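Local coordinates for protein ketol-acid reductoisomerase (uncultured archaeon GZfos26G2, PDB 4XDY) that catalyses the magnesium-dependent alkyl migration of acetolactate and the NADH-linked reduction of the resulting keto acid in branched-chain amino acid biosynthesis, working as a homodimer, at residues A[75-84]-A[101-111]. Numbering follows the deposited sequence.
Sequences AEKGDVVHIL and QLKAGKALCFS. With NAI (1,4-dihydronicotinamide adenine dinucleotide), chain E.
K106 reaches across to the C-terminal end of helix 71-77, where its ammonium gathers backbone carbonyls: NZ lies 2.7 Å from G78 O and 3.0 Å from E76 O, with a weaker third bond to A75 O. Both stronger bonds arrive from above the carbonyl planes. The aliphatic chain runs past G78 O before bending at its last torsion (chi4 -64°), which brings NZ within bonding distance of the helix-end carbonyls. A long, flexible cation suits this place, since the last carbonyls of a helix lack amide partners in the next turn and probably carry the negative end of its dipole.

From there strands 80-83 and 107-110 run parallel. A107 N bonds to D79 O, V81 N to A107 O, C109 N to V81 O and I83 N to C109 O, the last nearly straight at 177°.

V81, I83, L108 and F110, all apolar, fill one face: I83 CD1 meets L108 CD1 at 3.6 Å and F110 CE2 at 4.0 Å, and helix 90-98 packs against I83 and F110. On the other face, V80 CG1 rests on C109 CB (3.9 Å). C109 SG sits obliquely to the H82 imidazole, 4.0 Å from its centroid, while S111 OG approaches the ring edge at CE1. The small serine also fits beside L84 CD2, and its hydroxyl is held by V132 O and Q31.

Beyond the strand ends, one water accepts a hydrogen bond from S111 N, donates to I83 O and bonds to NAI O3D (2.7 Å), bridging the separating chains to the nicotinamide ribose. Strand 80-83, helix 90-98 and strand 107-110 form a beta-alpha-beta unit of the N-terminal Rossmann domain, its C-terminal strand ends opening onto the dinucleotide, as is characteristic of this fold.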
loop_
_atom_site.group_PDB
_atom_site.type_symbol
_atom_site.label_atom_id
_atom_site.label_comp_id
_atom_site.label_asym_id
_atom_site.label_seq_id
_atom_site.Cartn_x
_atom_site.Cartn_y
_atom_site.Cartn_z
ATOM N N ALA A 75 -0.557 36.884 8.146
ATOM C CA ALA A 75 0.871 37.008 8.015
ATOM C C ALA A 75 1.406 38.036 9.032
ATOM O O ALA A 75 2.495 37.911 9.537
ATOM C CB ALA A 75 1.252 37.477 6.671
ATOM N N GLU A 76 0.621 39.074 9.242
ATOM C CA GLU A 76 0.925 40.104 10.250
ATOM C C GLU A 76 1.023 39.486 11.631
ATOM O O GLU A 76 1.965 39.744 12.356
ATOM C CB GLU A 76 -0.169 41.212 10.202
ATOM C CG GLU A 76 0.240 42.492 10.902
ATOM C CD GLU A 76 -0.568 43.712 10.467
ATOM O OE1 GLU A 76 -1.482 43.631 9.592
ATOM O OE2 GLU A 76 -0.244 44.775 11.014
ATOM N N LYS A 77 0.128 38.590 11.963
ATOM C CA LYS A 77 0.050 38.056 13.242
ATOM C C LYS A 77 1.054 36.901 13.495
ATOM O O LYS A 77 1.404 36.570 14.622
ATOM C CB LYS A 77 -1.384 37.588 13.394
ATOM C CG LYS A 77 -1.657 37.003 14.732
ATOM C CD LYS A 77 -3.101 37.140 15.189
ATOM C CE LYS A 77 -3.175 36.422 16.550
ATOM N NZ LYS A 77 -4.429 36.702 17.267
ATOM N N GLY A 78 1.462 36.200 12.444
ATOM C CA GLY A 78 2.285 35.032 12.688
ATOM C C GLY A 78 3.750 35.403 12.919
ATOM O O GLY A 78 4.322 36.181 12.183
ATOM N N ASP A 79 4.346 34.731 13.889
ATOM C CA ASP A 79 5.799 34.737 14.026
ATOM C C ASP A 79 6.433 33.793 12.983
ATOM O O ASP A 79 7.551 34.014 12.540
ATOM C CB ASP A 79 6.160 34.251 15.416
ATOM C CG ASP A 79 5.598 35.165 16.504
ATOM O OD1 ASP A 79 5.888 36.347 16.382
ATOM O OD2 ASP A 79 4.788 34.721 17.347
ATOM N N VAL A 80 5.698 32.706 12.699
ATOM C CA VAL A 80 6.026 31.764 11.615
ATOM C C VAL A 80 4.907 31.870 10.595
ATOM O O VAL A 80 3.758 31.755 10.945
ATOM C CB VAL A 80 6.179 30.305 12.109
ATOM C CG1 VAL A 80 6.585 29.399 10.933
ATOM C CG2 VAL A 80 7.248 30.228 13.180
ATOM N N VAL A 81 5.283 32.151 9.350
ATOM C CA VAL A 81 4.300 32.255 8.264
ATOM C C VAL A 81 4.496 30.996 7.387
ATOM O O VAL A 81 5.496 30.892 6.715
ATOM C CB VAL A 81 4.501 33.508 7.447
ATOM C CG1 VAL A 81 3.549 33.554 6.245
ATOM C CG2 VAL A 81 4.243 34.759 8.310
ATOM N N HIS A 82 3.590 30.049 7.560
ATOM C CA HIS A 82 3.827 28.699 7.059
ATOM C C HIS A 82 2.908 28.483 5.850
ATOM O O HIS A 82 1.674 28.417 6.016
ATOM C CB HIS A 82 3.520 27.732 8.161
ATOM C CG HIS A 82 3.774 26.296 7.830
ATOM N ND1 HIS A 82 4.630 25.903 6.838
ATOM C CD2 HIS A 82 3.330 25.155 8.403
ATOM C CE1 HIS A 82 4.703 24.586 6.808
ATOM N NE2 HIS A 82 3.913 24.109 7.727
ATOM N N ILE A 83 3.530 28.406 4.684
ATOM C CA ILE A 83 2.835 28.463 3.378
ATOM C C ILE A 83 2.418 27.041 3.017
ATOM O O ILE A 83 3.265 26.238 2.641
ATOM C CB ILE A 83 3.671 29.167 2.334
ATOM C CG1 ILE A 83 3.829 30.660 2.723
ATOM C CG2 ILE A 83 2.964 29.143 0.969
ATOM C CD1 ILE A 83 4.768 31.430 1.872
ATOM N N LEU A 84 1.122 26.762 3.182
ATOM C CA LEU A 84 0.537 25.457 2.815
ATOM C C LEU A 84 -0.582 25.632 1.757
ATOM O O LEU A 84 -1.553 24.928 1.756
ATOM C CB LEU A 84 0.112 24.673 4.033
ATOM C CG LEU A 84 1.210 24.243 5.003
ATOM C CD1 LEU A 84 0.685 23.557 6.248
ATOM C CD2 LEU A 84 2.252 23.377 4.301
ATOM N N GLN A 101 3.821 42.074 4.573
ATOM C CA GLN A 101 3.657 41.907 6.001
ATOM C C GLN A 101 4.880 41.266 6.667
ATOM O O GLN A 101 4.880 41.025 7.882
ATOM C CB GLN A 101 2.405 41.084 6.312
ATOM C CG GLN A 101 1.184 41.478 5.460
ATOM C CD GLN A 101 0.974 42.974 5.474
ATOM O OE1 GLN A 101 1.225 43.705 4.477
ATOM N NE2 GLN A 101 0.609 43.458 6.649
ATOM N N LEU A 102 5.903 40.941 5.881
ATOM C CA LEU A 102 7.063 40.228 6.470
ATOM C C LEU A 102 7.795 41.300 7.298
ATOM O O LEU A 102 7.799 42.485 6.952
ATOM C CB LEU A 102 7.952 39.608 5.418
ATOM C CG LEU A 102 7.389 38.290 4.836
ATOM C CD1 LEU A 102 8.420 37.534 3.987
ATOM C CD2 LEU A 102 6.812 37.296 5.864
ATOM N N LYS A 103 8.266 40.938 8.451
ATOM C CA LYS A 103 9.100 41.858 9.214
ATOM C C LYS A 103 10.344 41.044 9.507
ATOM O O LYS A 103 10.252 39.827 9.719
ATOM C CB LYS A 103 8.403 42.221 10.526
ATOM C CG LYS A 103 7.198 43.113 10.324
ATOM C CD LYS A 103 7.588 44.562 10.388
ATOM C CE LYS A 103 7.734 45.011 11.846
ATOM N NZ LYS A 103 6.983 46.275 12.060
ATOM N N ALA A 104 11.441 41.748 9.704
ATOM C CA ALA A 104 12.678 41.086 10.207
ATOM C C ALA A 104 12.454 40.144 11.287
ATOM O O ALA A 104 11.773 40.423 12.255
ATOM C CB ALA A 104 13.721 42.136 10.645
ATOM N N GLY A 105 13.112 38.999 11.159
ATOM C CA GLY A 105 13.064 37.934 12.135
ATOM C C GLY A 105 11.855 37.077 12.257
ATOM O O GLY A 105 11.844 36.151 13.093
ATOM N N LYS A 106 10.775 37.385 11.531
ATOM C CA LYS A 106 9.786 36.315 11.273
ATOM C C LYS A 106 10.506 35.140 10.562
ATOM O O LYS A 106 11.610 35.310 9.960
ATOM C CB LYS A 106 8.663 36.843 10.373
ATOM C CG LYS A 106 7.486 37.579 11.103
ATOM C CD LYS A 106 6.489 38.120 10.084
ATOM C CE LYS A 106 5.601 39.255 10.596
ATOM N NZ LYS A 106 4.726 38.815 11.699
ATOM N N ALA A 107 9.838 33.987 10.585
ATOM C CA ALA A 107 10.301 32.816 9.810
ATOM C C ALA A 107 9.236 32.523 8.729
ATOM O O ALA A 107 8.026 32.523 9.021
ATOM C CB ALA A 107 10.465 31.624 10.713
ATOM N N LEU A 108 9.694 32.403 7.509
ATOM C CA LEU A 108 8.879 31.896 6.360
ATOM C C LEU A 108 9.152 30.415 6.226
ATOM O O LEU A 108 10.304 29.991 6.016
ATOM C CB LEU A 108 9.342 32.645 5.139
ATOM C CG LEU A 108 8.458 32.526 3.857
ATOM C CD1 LEU A 108 7.068 33.133 4.032
ATOM C CD2 LEU A 108 9.177 33.102 2.642
ATOM N N CYS A 109 8.084 29.625 6.281
ATOM C CA CYS A 109 8.195 28.181 6.316
ATOM C C CYS A 109 7.349 27.585 5.160
ATOM O O CYS A 109 6.385 28.214 4.689
ATOM C CB CYS A 109 7.730 27.679 7.639
ATOM S SG CYS A 109 7.984 25.977 8.077
ATOM N N PHE A 110 7.771 26.408 4.735
ATOM C CA PHE A 110 7.162 25.671 3.580
ATOM C C PHE A 110 7.113 24.212 4.004
ATOM O O PHE A 110 7.867 23.777 4.925
ATOM C CB PHE A 110 7.983 25.758 2.351
ATOM C CG PHE A 110 8.101 27.149 1.789
ATOM C CD1 PHE A 110 9.070 28.033 2.291
ATOM C CD2 PHE A 110 7.235 27.589 0.835
ATOM C CE1 PHE A 110 9.194 29.308 1.766
ATOM C CE2 PHE A 110 7.338 28.863 0.301
ATOM C CZ PHE A 110 8.322 29.720 0.747
ATOM N N SER A 111 6.314 23.406 3.293
ATOM C CA SER A 111 6.400 21.967 3.447
ATOM C C SER A 111 6.841 21.249 2.189
ATOM O O SER A 111 6.808 20.030 2.161
ATOM C CB SER A 111 5.141 21.347 3.988
ATOM O OG SER A 111 4.953 21.652 5.376
HETATM P PA NAI E . -4.116 22.372 -1.257
HETATM O O1A NAI E . -4.141 22.135 -2.774
HETATM O O2A NAI E . -4.845 21.469 -0.361
HETATM O O5B NAI E . -4.430 23.943 -1.074
HETATM C C5B NAI E . -4.601 24.497 0.263
HETATM C C4B NAI E . -5.781 25.514 0.226
HETATM O O4B NAI E . -5.324 26.588 -0.589
HETATM C C3B NAI E . -7.120 25.067 -0.419
HETATM O O3B NAI E . -7.803 24.242 0.526
HETATM C C2B NAI E . -7.769 26.393 -0.755
HETATM O O2B NAI E . -8.522 26.825 0.381
HETATM C C1B NAI E . -6.529 27.296 -0.975
HETATM N N9A NAI E . -6.397 27.670 -2.373
HETATM C C8A NAI E . -6.497 26.758 -3.431
HETATM N N7A NAI E . -6.337 27.408 -4.576
HETATM C C5A NAI E . -6.172 28.720 -4.266
HETATM C C6A NAI E . -5.995 29.942 -5.029
HETATM N N6A NAI E . -5.964 29.939 -6.369
HETATM N N1A NAI E . -5.806 31.123 -4.382
HETATM C C2A NAI E . -5.854 31.179 -3.034
HETATM N N3A NAI E . -6.011 30.128 -2.249
HETATM C C4A NAI E . -6.191 28.877 -2.812
HETATM O O3 NAI E . -2.483 22.375 -0.821
HETATM P PN NAI E . -1.690 21.008 -0.299
HETATM O O1N NAI E . -1.862 19.889 -1.306
HETATM O O2N NAI E . -2.120 20.801 1.092
HETATM O O5D NAI E . -0.229 21.564 -0.540
HETATM C C5D NAI E . 0.329 22.522 0.421
HETATM C C4D NAI E . 1.900 22.481 0.412
HETATM O O4D NAI E . 2.201 21.218 1.038
HETATM C C3D NAI E . 2.559 22.416 -0.952
HETATM O O3D NAI E . 3.820 23.095 -0.919
HETATM C C2D NAI E . 2.789 20.913 -1.236
HETATM O O2D NAI E . 3.812 20.589 -2.174
HETATM C C1D NAI E . 3.098 20.430 0.165
HETATM N N1N NAI E . 2.877 19.019 0.500
HETATM C C2N NAI E . 1.649 18.495 0.300
HETATM C C3N NAI E . 1.383 17.210 0.617
HETATM C C7N NAI E . 0.044 16.721 0.490
HETATM O O7N NAI E . -0.878 17.187 -0.248
HETATM N N7N NAI E . -0.271 15.844 1.409
HETATM C C4N NAI E . 2.444 16.413 1.196
HETATM C C5N NAI E . 3.642 17.093 1.583
HETATM C C6N NAI E . 3.822 18.379 1.184
HETATM O O HOH W 1 4.893 24.523 1.159
#